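Local coordinates for chemotaxis protein cheA (Thermotoga maritima, PDB 1TQG) that acts in chemotaxis signalling as a histidine kinase, this phosphotransfer domain probably carrying the phosphoryl group that is passed on to response regulators, at residues G8-E13 and G53-S58; D34-L37 and F42-L45; T47-A52 and T66-L71; L71-A74 and E78-I81. One frame throughout, in Å; residues are numbered along the deposited sequence.

Contact 1: G8-E13 and G53-S58; sequences GVFVDE and GTMGFS
Phe10 of helix 3-30 makes an apolar, largely aromatic contact with Met55 and Phe57 at the turn that joins helix 35-55 to helix 58-75, at one end of the four-helix bundle. The two rings form an edge-to-face (T-shaped) pair, with planes at 88° and centroids 5.2 Å apart. Phe57 supplies the edge: its CE2 lies 3.7 Å from Phe10 CE2, above one face of the Phe10 ring and toward its rim. A chi1 of 175° carries the Phe10 ring away from its own backbone N and into this turn. Met55, modelled in two positions, comes in obliquely in the one described, CG 3.5 Å from Phe10 CD1 and SD making a Met-aromatic contact. Its CB also covers the centre of a Phe57 face. Between these two residues Gly56, at positive phi, closes helix 35-55 in a Schellman motif, and Leu7 packs on both their side chains. A leucine here has no flat face, so the Phe57 edge would probably be left without its partner and a gap would be likely to open beside Met55. The chemistry is entirely apolar, so ring shape and orientation, not charge, fit helix 3-30 to this turn.

Contact 2: D34-L37 and F42-L45; sequences DMEL and FRAL
Arg43 reaches back along its own helix to Glu36, two turns nearer the N terminus of helix 35-55, and the two side chains meet in a surface salt bridge that belongs to one of two modelled Glu36 conformers and may be only part-time. The arginine can be followed outward from CB, which already points toward residues 34-37. CG stands anti to the carbonyl carbon and CD continues the extended line, until a bend at chi3 (-78°) swings NE and the guanidinium across to the acid. There CZ and NH1 both stay 3.7 Å from Glu36 OE2, while NH2 closes to 2.8 Å from the same OE2 and donates a nearly straight hydrogen bond, with an N-H...O angle of 167°. The grip is thus single: one nitrogen on one oxygen, without a fork. The oxygen lies almost in the guanidinium plane, but NH2 meets it on the syn side from well out of the carboxylate plane, and the two flat groups are turned 24° against each other. Glu36 starts with CB directed away, but a bend at chi2 brings its carboxylate round. Just ahead of it Asp34 is the N-cap: its OD1 accepts from Glu36 N at 2.9 Å and, weakly, from Leu37 N. Elsewhere on residues 42-45, Phe42 packs against helix 58-75 and makes a cation-pi contact with Arg75. Glu36 and Asp34 both place negative charge at the start of a helix, where the helix dipole would probably welcome it, and the solvent-facing, single-bonded bridge adds an electrostatic tie that is likely to be modest and mobile.

Contact 3: T47-A52 and T66-L71; sequences TLKGMA and TLENIL
Lys49 and Glu68 face each other across the neighbouring helices 35-55 and 58-75, and their side chains cross at about a right angle. Both CB atoms point toward the opposite helix. Lys49 runs out with CG anti to the backbone N (chi1 -174°), then bends at chi3 so that its end passes across the carboxylate. Glu68 extends straight beyond CG and presents OE2 to NZ. The result is a salt bridge, with Lys49 NZ modelled 2.5 Å from Glu68 OE2; that length is doubtful, because OE2 also sits too close to the lysine chain and its position is less certain. Lys49 CA lies 8.3 Å from Glu68 CA, the closest backbone approach of the two segments. The carboxylate has further partners: OE1 is hydrogen-bonded to His46 ND1, while a bond from OE2 to His65 ND1 shares the uncertainty of that oxygen. A methionine in place of Lys49 would probably leave the buried Glu68 without its cationic mate and its carboxylate less firmly positioned beside His46. The sequence from His46 to Gly50 fits the His-x-x-Lys-Gly signature of HPt domains, whose histidine is the one phosphorylated, so His46 is probably the phosphorylation site here. The bond from Glu68 to His46 is consistent with a second-shell role in orienting the imidazole, as in the phosphoryl-transfer site of other domains of this family.

Contact 4: L71-A74 and E78-I81; sequences LDKA and EIKI
The last turn of helix 58-75 is closed here by the connection to helix 83-103, where Lys73 and Ala74 are met by Glu78, Ile79 and Ile81 as the chain doubles back. The backbone bond is Glu78 N to Lys73 O, 2.9 Å, which takes up a carbonyl at the end of the helix. Beyond it, Ala74 CA makes a CA-H...O contact with Ile79 O at 3.5 Å. A water donates to both Ala74 O and Ile79 O, 2.7 Å from each oxygen, and so bridges the helix end to the loop. Side chains close the rest. Ile79 CG1 lies between its backbone N and carbonyl carbon (chi1 69°), which brings it to 3.8 Å from Ala74 N and keeps CD1 against Lys73 CB. Ile81 approaches from farther along the loop, its CD1 touching Ala74 CB at 3.8 Å. On the outer side, the extended Glu78, in one of two modelled conformers, crosses Lys73 at about a right angle and sets OE2 3.3 Å from Lys73 CG. Lys73 NZ is 6.2 Å from that same OE2, so the opposite charges are near without pairing. Leu85 and Leu86 of helix 83-103 pack on Ile79 and Ile81 respectively, carrying the apolar patch into the next helix. Thus Lys73 O is met by a direct bond and Ala74 O by a shared water, whereas Ile79 N is buried without any partner and is likely to carry some desolvation cost.

From the N terminus, helix 3-30 supplies the first half of contact 1, whose partner follows only at 53-58; the long loop so closed holds contact 2 nested within it, a short closure inside helix 35-55. Contact 3 opens inside that loop, on the same helix, and ends beyond it on helix 58-75, so it crosses contact 1, and the two touch where Phe10 packs on Met51. Contact 4 starts at Leu71, which it shares with contact 3, and closes the turn toward helix 83-103, in series with contacts 1 and 2. Contacts 1 and 4 lie on opposite sides of the chain's centre, their centres about 27 Å apart, while contact 2 touches contacts 3 and 4 through Leu45 on Leu71.

Contact 1: G8-E13 and G53-S58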
loop_
_atom_site.group_PDB
_atom_site.type_symbol
_atom_site.label_atom_id
_atom_site.label_comp_id
_atom_site.label_asym_id
_atom_site.label_seq_id
_atom_site.Cartn_x
_atom_site.Cartn_y
_atom_site.Cartn_z
ATOM N N GLY A 8 8.758 13.441 -9.278
ATOM C CA GLY A 8 9.521 12.286 -9.755
ATOM C C GLY A 8 10.073 11.461 -8.622
ATOM O O GLY A 8 10.062 10.221 -8.640
ATOM N N VAL A 9 10.565 12.132 -7.588
ATOM C CA VAL A 9 11.084 11.436 -6.406
ATOM C C VAL A 9 9.939 10.670 -5.693
ATOM O O VAL A 9 10.078 9.501 -5.318
ATOM C CB VAL A 9 11.774 12.393 -5.444
ATOM C CG1 VAL A 9 12.130 11.681 -4.135
ATOM C CG2 VAL A 9 13.020 13.001 -6.077
ATOM N N PHE A 10 8.813 11.331 -5.493
ATOM C CA PHE A 10 7.650 10.727 -4.935
ATOM C C PHE A 10 7.240 9.446 -5.700
ATOM O O PHE A 10 6.972 8.406 -5.062
ATOM C CB PHE A 10 6.484 11.726 -4.928
ATOM C CG PHE A 10 5.177 11.152 -4.459
ATOM C CD1 PHE A 10 4.880 11.119 -3.121
ATOM C CD2 PHE A 10 4.239 10.734 -5.339
ATOM C CE1 PHE A 10 3.657 10.620 -2.684
ATOM C CE2 PHE A 10 3.060 10.133 -4.912
ATOM C CZ PHE A 10 2.760 10.111 -3.567
ATOM N N VAL A 11 7.180 9.546 -7.013
ATOM C CA VAL A 11 6.760 8.341 -7.790
ATOM C C VAL A 11 7.791 7.235 -7.627
ATOM O O VAL A 11 7.434 6.078 -7.421
ATOM C CB VAL A 11 6.534 8.770 -9.270
ATOM C CG1 VAL A 11 6.297 7.513 -10.104
ATOM C CG2 VAL A 11 5.351 9.676 -9.420
ATOM N N ASP A 12 9.097 7.566 -7.663
ATOM C CA ASP A 12 10.129 6.541 -7.522
ATOM C C ASP A 12 10.030 5.872 -6.161
ATOM O O ASP A 12 10.151 4.631 -6.007
ATOM C CB ASP A 12 11.496 7.209 -7.732
ATOM C CG ASP A 12 12.680 6.334 -7.599
ATOM O OD1 ASP A 12 12.806 5.345 -8.343
ATOM O OD2 ASP A 12 13.537 6.540 -6.716
ATOM N N GLU A 13 9.864 6.668 -5.124
ATOM C CA GLU A 13 9.774 6.098 -3.776
ATOM C C GLU A 13 8.531 5.245 -3.629
ATOM O O GLU A 13 8.526 4.141 -3.054
ATOM C CB GLU A 13 9.817 7.197 -2.727
ATOM C CG GLU A 13 11.181 7.901 -2.708
ATOM C CD GLU A 13 12.062 7.327 -1.618
ATOM O OE1 GLU A 13 13.280 7.611 -1.765
ATOM O OE2 GLU A 13 11.688 6.661 -0.616
ATOM N N GLY A 53 0.073 12.073 2.157
ATOM C CA GLY A 53 -0.344 13.195 2.941
ATOM C C GLY A 53 0.581 14.375 2.835
ATOM O O GLY A 53 0.175 15.551 2.815
ATOM N N THR A 54 1.895 14.141 2.729
ATOM C CA THR A 54 2.842 15.274 2.678
ATOM C C THR A 54 2.775 15.937 1.313
ATOM O O THR A 54 3.219 17.071 1.205
ATOM C CB THR A 54 4.284 14.877 3.029
ATOM O OG1 THR A 54 4.803 14.075 1.978
ATOM C CG2 THR A 54 4.351 14.107 4.309
ATOM N N MET A 55 2.218 15.306 0.287
ATOM C CA MET A 55 2.026 15.891 -1.032
ATOM C C MET A 55 0.638 16.483 -1.166
ATOM O O MET A 55 0.307 17.113 -2.170
ATOM C CB MET A 55 2.309 14.861 -2.112
ATOM C CG MET A 55 3.720 14.246 -2.005
ATOM S SD MET A 55 5.129 15.373 -2.232
ATOM C CE MET A 55 5.071 15.514 -4.013
ATOM N N GLY A 56 -0.260 16.247 -0.219
ATOM C CA GLY A 56 -1.644 16.670 -0.272
ATOM C C GLY A 56 -2.475 15.863 -1.270
ATOM O O GLY A 56 -3.468 16.352 -1.790
ATOM N N PHE A 57 -2.095 14.625 -1.520
ATOM C CA PHE A 57 -2.814 13.775 -2.450
ATOM C C PHE A 57 -3.939 13.045 -1.709
ATOM O O PHE A 57 -3.758 11.912 -1.261
ATOM C CB PHE A 57 -1.872 12.826 -3.175
ATOM C CG PHE A 57 -0.849 13.495 -4.068
ATOM C CD1 PHE A 57 -0.993 14.817 -4.488
ATOM C CD2 PHE A 57 0.257 12.797 -4.433
ATOM C CE1 PHE A 57 0.002 15.381 -5.309
ATOM C CE2 PHE A 57 1.233 13.301 -5.262
ATOM C CZ PHE A 57 1.067 14.597 -5.682
ATOM N N SER A 58 -5.045 13.710 -1.555
ATOM C CA SER A 58 -6.138 13.301 -0.708
ATOM C C SER A 58 -6.687 11.932 -1.065
ATOM O O SER A 58 -6.885 11.130 -0.166
ATOM C CB SER A 58 -7.211 14.436 -0.803
ATOM O OG SER A 58 -7.261 14.839 -2.166
#

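Contact 2: D34-L37 and F42-L45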
loop_
_atom_site.group_PDB
_atom_site.type_symbol
_atom_site.label_atom_id
_atom_site.label_comp_id
_atom_site.label_asym_id
_atom_site.label_seq_id
_atom_site.Cartn_x
_atom_site.Cartn_y
_atom_site.Cartn_z
ATOM N N ASP A 34 0.542 -15.643 8.808
ATOM C CA ASP A 34 1.839 -15.117 9.239
ATOM C C ASP A 34 1.738 -13.646 9.577
ATOM O O ASP A 34 1.660 -12.767 8.740
ATOM C CB ASP A 34 2.892 -15.309 8.164
ATOM C CG ASP A 34 4.307 -14.982 8.638
ATOM O OD1 ASP A 34 4.468 -14.198 9.586
ATOM O OD2 ASP A 34 5.263 -15.570 8.022
ATOM N N MET A 35 1.757 -13.373 10.861
ATOM C CA MET A 35 1.584 -12.010 11.385
ATOM C C MET A 35 2.715 -11.083 11.002
ATOM O O MET A 35 2.532 -9.859 10.945
ATOM C CB MET A 35 1.475 -12.083 12.923
ATOM C CG MET A 35 0.153 -12.530 13.417
ATOM S SD MET A 35 -1.104 -11.279 13.133
ATOM C CE MET A 35 -2.587 -12.245 13.338
ATOM N N GLU A 36 3.922 -11.644 10.771
ATOM C CA GLU A 36 4.993 -10.748 10.361
ATOM C C GLU A 36 4.709 -10.204 8.949
ATOM O O GLU A 36 4.996 -9.074 8.643
ATOM C CB GLU A 36 6.334 -11.461 10.466
ATOM C CG GLU A 36 7.529 -10.533 10.190
ATOM C CD GLU A 36 7.520 -9.153 10.805
ATOM O OE1 GLU A 36 6.958 -8.981 11.916
ATOM O OE2 GLU A 36 8.076 -8.171 10.235
ATOM N N LEU A 37 4.285 -11.071 8.082
ATOM C CA LEU A 37 3.950 -10.637 6.746
ATOM C C LEU A 37 2.765 -9.675 6.752
ATOM O O LEU A 37 2.771 -8.686 5.990
ATOM C CB LEU A 37 3.667 -11.806 5.852
ATOM C CG LEU A 37 4.818 -12.798 5.634
ATOM C CD1 LEU A 37 4.321 -14.020 4.910
ATOM C CD2 LEU A 37 5.977 -12.105 4.971
ATOM N N PHE A 42 1.054 -3.952 6.323
ATOM C CA PHE A 42 0.591 -2.788 7.030
ATOM C C PHE A 42 1.594 -1.615 6.954
ATOM O O PHE A 42 1.218 -0.494 6.658
ATOM C CB PHE A 42 0.258 -3.195 8.500
ATOM C CG PHE A 42 -0.051 -1.954 9.330
ATOM C CD1 PHE A 42 -1.286 -1.321 9.232
ATOM C CD2 PHE A 42 0.916 -1.422 10.132
ATOM C CE1 PHE A 42 -1.524 -0.140 9.898
ATOM C CE2 PHE A 42 0.681 -0.228 10.805
ATOM C CZ PHE A 42 -0.547 0.410 10.673
ATOM N N ARG A 43 2.871 -1.910 7.225
ATOM C CA ARG A 43 3.886 -0.889 7.306
ATOM C C ARG A 43 4.088 -0.152 5.962
ATOM O O ARG A 43 4.235 1.061 5.908
ATOM C CB ARG A 43 5.241 -1.410 7.730
ATOM C CG ARG A 43 5.190 -1.918 9.165
ATOM C CD ARG A 43 6.571 -2.219 9.641
ATOM N NE ARG A 43 7.122 -3.460 9.163
ATOM C CZ ARG A 43 7.094 -4.675 9.732
ATOM N NH1 ARG A 43 6.469 -4.938 10.875
ATOM N NH2 ARG A 43 7.706 -5.679 9.106
ATOM N N ALA A 44 4.049 -0.959 4.882
ATOM C CA ALA A 44 4.204 -0.340 3.552
ATOM C C ALA A 44 3.027 0.558 3.238
ATOM O O ALA A 44 3.193 1.654 2.737
ATOM C CB ALA A 44 4.342 -1.470 2.523
ATOM N N LEU A 45 1.796 0.096 3.519
ATOM C CA LEU A 45 0.619 0.924 3.282
ATOM C C LEU A 45 0.643 2.169 4.125
ATOM O O LEU A 45 0.203 3.241 3.673
ATOM C CB LEU A 45 -0.661 0.113 3.527
ATOM C CG LEU A 45 -0.949 -0.942 2.450
ATOM C CD1 LEU A 45 -1.922 -1.970 3.022
ATOM C CD2 LEU A 45 -1.423 -0.307 1.184
#

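Contact 3: T47-A52 and T66-L71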
loop_
_atom_site.group_PDB
_atom_site.type_symbol
_atom_site.label_atom_id
_atom_site.label_comp_id
_atom_site.label_asym_id
_atom_site.label_seq_id
_atom_site.Cartn_x
_atom_site.Cartn_y
_atom_site.Cartn_z
ATOM N N THR A 47 3.289 3.742 5.245
ATOM C CA THR A 47 4.285 4.652 4.675
ATOM C C THR A 47 3.689 5.367 3.458
ATOM O O THR A 47 3.816 6.589 3.261
ATOM C CB THR A 47 5.591 3.923 4.257
ATOM O OG1 THR A 47 6.272 3.504 5.447
ATOM C CG2 THR A 47 6.538 4.842 3.524
ATOM N N LEU A 48 3.012 4.622 2.573
ATOM C CA LEU A 48 2.382 5.265 1.389
ATOM C C LEU A 48 1.369 6.302 1.795
ATOM O O LEU A 48 1.312 7.367 1.187
ATOM C CB LEU A 48 1.783 4.174 0.518
ATOM C CG LEU A 48 2.742 3.262 -0.265
ATOM C CD1 LEU A 48 2.005 2.036 -0.764
ATOM C CD2 LEU A 48 3.401 4.049 -1.381
ATOM N N LYS A 49 0.577 6.026 2.819
ATOM C CA LYS A 49 -0.416 6.995 3.279
ATOM C C LYS A 49 0.270 8.265 3.702
ATOM O O LYS A 49 -0.181 9.387 3.404
ATOM C CB LYS A 49 -1.191 6.404 4.458
ATOM C CG LYS A 49 -2.372 7.244 4.954
ATOM C CD LYS A 49 -2.953 6.731 6.225
ATOM C CE LYS A 49 -2.126 6.839 7.485
ATOM N NZ LYS A 49 -2.847 6.691 8.773
ATOM N N GLY A 50 1.338 8.125 4.470
ATOM C CA GLY A 50 2.038 9.300 4.946
ATOM C C GLY A 50 2.704 10.103 3.830
ATOM O O GLY A 50 2.714 11.344 3.849
ATOM N N MET A 51 3.290 9.411 2.858
ATOM C CA MET A 51 3.839 10.117 1.689
ATOM C C MET A 51 2.771 10.882 0.959
ATOM O O MET A 51 2.962 12.052 0.560
ATOM C CB MET A 51 4.462 9.055 0.779
ATOM C CG MET A 51 5.667 8.432 1.452
ATOM S SD MET A 51 6.308 7.153 0.376
ATOM C CE MET A 51 6.918 8.195 -0.965
ATOM N N ALA A 52 1.656 10.256 0.705
ATOM C CA ALA A 52 0.566 10.954 0.016
ATOM C C ALA A 52 0.142 12.175 0.821
ATOM O O ALA A 52 -0.123 13.233 0.232
ATOM C CB ALA A 52 -0.579 10.006 -0.224
ATOM N N THR A 66 -7.834 3.319 3.857
ATOM C CA THR A 66 -8.807 2.226 3.795
ATOM C C THR A 66 -8.092 0.899 3.762
ATOM O O THR A 66 -8.461 -0.081 4.436
ATOM C CB THR A 66 -9.753 2.449 2.579
ATOM O OG1 THR A 66 -10.507 3.610 2.804
ATOM C CG2 THR A 66 -10.680 1.293 2.361
ATOM N N LEU A 67 -7.020 0.797 2.973
ATOM C CA LEU A 67 -6.307 -0.469 2.840
ATOM C C LEU A 67 -5.538 -0.800 4.076
ATOM O O LEU A 67 -5.509 -1.934 4.560
ATOM C CB LEU A 67 -5.350 -0.378 1.637
ATOM C CG LEU A 67 -6.007 -0.221 0.270
ATOM C CD1 LEU A 67 -4.906 0.135 -0.733
ATOM C CD2 LEU A 67 -6.804 -1.428 -0.117
ATOM N N GLU A 68 -4.873 0.199 4.678
ATOM C CA GLU A 68 -4.126 0.012 5.916
ATOM C C GLU A 68 -5.127 -0.470 6.986
ATOM O O GLU A 68 -4.689 -1.303 7.809
ATOM C CB GLU A 68 -3.296 1.216 6.319
ATOM C CG GLU A 68 -3.785 2.158 7.327
ATOM C CD GLU A 68 -2.901 3.367 7.556
ATOM O OE1 GLU A 68 -1.679 3.259 7.482
ATOM O OE2 GLU A 68 -3.474 4.436 7.896
ATOM N N ASN A 69 -6.354 0.044 7.016
ATOM C CA ASN A 69 -7.299 -0.404 8.009
ATOM C C ASN A 69 -7.584 -1.861 7.881
ATOM O O ASN A 69 -7.788 -2.555 8.921
ATOM C CB ASN A 69 -8.638 0.383 7.860
ATOM C CG ASN A 69 -8.556 1.781 8.370
ATOM O OD1 ASN A 69 -7.637 2.187 9.088
ATOM N ND2 ASN A 69 -9.489 2.608 7.957
ATOM N N ILE A 70 -7.660 -2.441 6.692
ATOM C CA ILE A 70 -7.840 -3.904 6.504
ATOM C C ILE A 70 -6.668 -4.623 7.163
ATOM O O ILE A 70 -6.900 -5.541 7.961
ATOM C CB ILE A 70 -7.979 -4.224 5.045
ATOM C CG1 ILE A 70 -9.190 -3.543 4.388
ATOM C CG2 ILE A 70 -8.045 -5.745 4.886
ATOM C CD1 ILE A 70 -9.180 -3.651 2.862
ATOM N N LEU A 71 -5.429 -4.228 6.833
ATOM C CA LEU A 71 -4.280 -4.916 7.392
ATOM C C LEU A 71 -4.140 -4.707 8.865
ATOM O O LEU A 71 -3.653 -5.613 9.568
ATOM C CB LEU A 71 -2.956 -4.551 6.678
ATOM C CG LEU A 71 -2.659 -5.182 5.329
ATOM C CD1 LEU A 71 -2.363 -6.690 5.463
ATOM C CD2 LEU A 71 -3.741 -4.968 4.312
#

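Contact 4: L71-A74 and E78-I81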
loop_
_atom_site.group_PDB
_atom_site.type_symbol
_atom_site.label_atom_id
_atom_site.label_comp_id
_atom_site.label_asym_id
_atom_site.label_seq_id
_atom_site.Cartn_x
_atom_site.Cartn_y
_atom_site.Cartn_z
ATOM N N LEU A 71 -5.429 -4.228 6.833
ATOM C CA LEU A 71 -4.280 -4.916 7.392
ATOM C C LEU A 71 -4.140 -4.707 8.865
ATOM O O LEU A 71 -3.653 -5.613 9.568
ATOM C CB LEU A 71 -2.956 -4.551 6.678
ATOM C CG LEU A 71 -2.659 -5.182 5.329
ATOM C CD1 LEU A 71 -2.363 -6.690 5.463
ATOM C CD2 LEU A 71 -3.741 -4.968 4.312
ATOM N N ASP A 72 -4.601 -3.566 9.371
ATOM C CA ASP A 72 -4.559 -3.304 10.802
ATOM C C ASP A 72 -5.528 -4.183 11.555
ATOM O O ASP A 72 -5.215 -4.743 12.611
ATOM C CB ASP A 72 -4.854 -1.817 10.964
ATOM C CG ASP A 72 -4.156 -1.172 12.136
ATOM O OD1 ASP A 72 -3.383 -1.811 12.871
ATOM O OD2 ASP A 72 -4.377 0.044 12.300
ATOM N N LYS A 73 -6.724 -4.347 10.993
ATOM C CA LYS A 73 -7.676 -5.332 11.578
ATOM C C LYS A 73 -7.035 -6.710 11.586
ATOM O O LYS A 73 -7.100 -7.439 12.579
ATOM C CB LYS A 73 -8.990 -5.263 10.838
ATOM C CG LYS A 73 -9.831 -3.993 11.106
ATOM C CD LYS A 73 -11.112 -4.068 10.267
ATOM C CE LYS A 73 -11.982 -2.871 10.540
ATOM N NZ LYS A 73 -12.857 -2.530 9.384
ATOM N N ALA A 74 -6.374 -7.083 10.492
ATOM C CA ALA A 74 -5.842 -8.430 10.402
ATOM C C ALA A 74 -4.686 -8.606 11.386
ATOM O O ALA A 74 -4.533 -9.652 12.000
ATOM C CB ALA A 74 -5.395 -8.678 8.980
ATOM N N GLU A 78 -8.570 -9.296 14.224
ATOM C CA GLU A 78 -9.966 -8.933 14.167
ATOM C C GLU A 78 -10.679 -9.569 12.984
ATOM O O GLU A 78 -11.881 -9.776 13.014
ATOM C CB GLU A 78 -10.114 -7.402 14.167
ATOM C CG GLU A 78 -9.657 -6.660 15.414
ATOM C CD GLU A 78 -9.332 -5.203 15.357
ATOM O OE1 GLU A 78 -8.656 -4.642 16.270
ATOM O OE2 GLU A 78 -9.745 -4.533 14.398
ATOM N N ILE A 79 -9.890 -9.795 11.937
ATOM C CA ILE A 79 -10.337 -10.424 10.710
ATOM C C ILE A 79 -9.226 -11.340 10.175
ATOM O O ILE A 79 -8.064 -11.148 10.537
ATOM C CB ILE A 79 -10.713 -9.435 9.604
ATOM C CG1 ILE A 79 -9.498 -8.682 9.050
ATOM C CG2 ILE A 79 -11.727 -8.417 10.084
ATOM C CD1 ILE A 79 -9.755 -7.703 7.913
ATOM N N LYS A 80 -9.579 -12.290 9.350
ATOM C CA LYS A 80 -8.617 -13.245 8.798
ATOM C C LYS A 80 -8.326 -12.817 7.351
ATOM O O LYS A 80 -9.161 -12.223 6.662
ATOM C CB LYS A 80 -9.231 -14.635 8.905
ATOM C CG LYS A 80 -9.131 -15.226 10.333
ATOM C CD LYS A 80 -9.954 -16.467 10.550
ATOM C CE LYS A 80 -9.610 -17.161 11.874
ATOM N NZ LYS A 80 -10.494 -18.286 12.244
ATOM N N ILE A 81 -7.098 -13.136 6.949
ATOM C CA ILE A 81 -6.728 -12.941 5.526
ATOM C C ILE A 81 -7.351 -13.996 4.660
ATOM O O ILE A 81 -7.036 -15.191 4.806
ATOM C CB ILE A 81 -5.179 -12.983 5.378
ATOM C CG1 ILE A 81 -4.449 -11.894 6.167
ATOM C CG2 ILE A 81 -4.792 -12.984 3.915
ATOM C CD1 ILE A 81 -4.820 -10.504 5.738
HETATM O O HOH W 1 -5.590 -12.009 11.068
#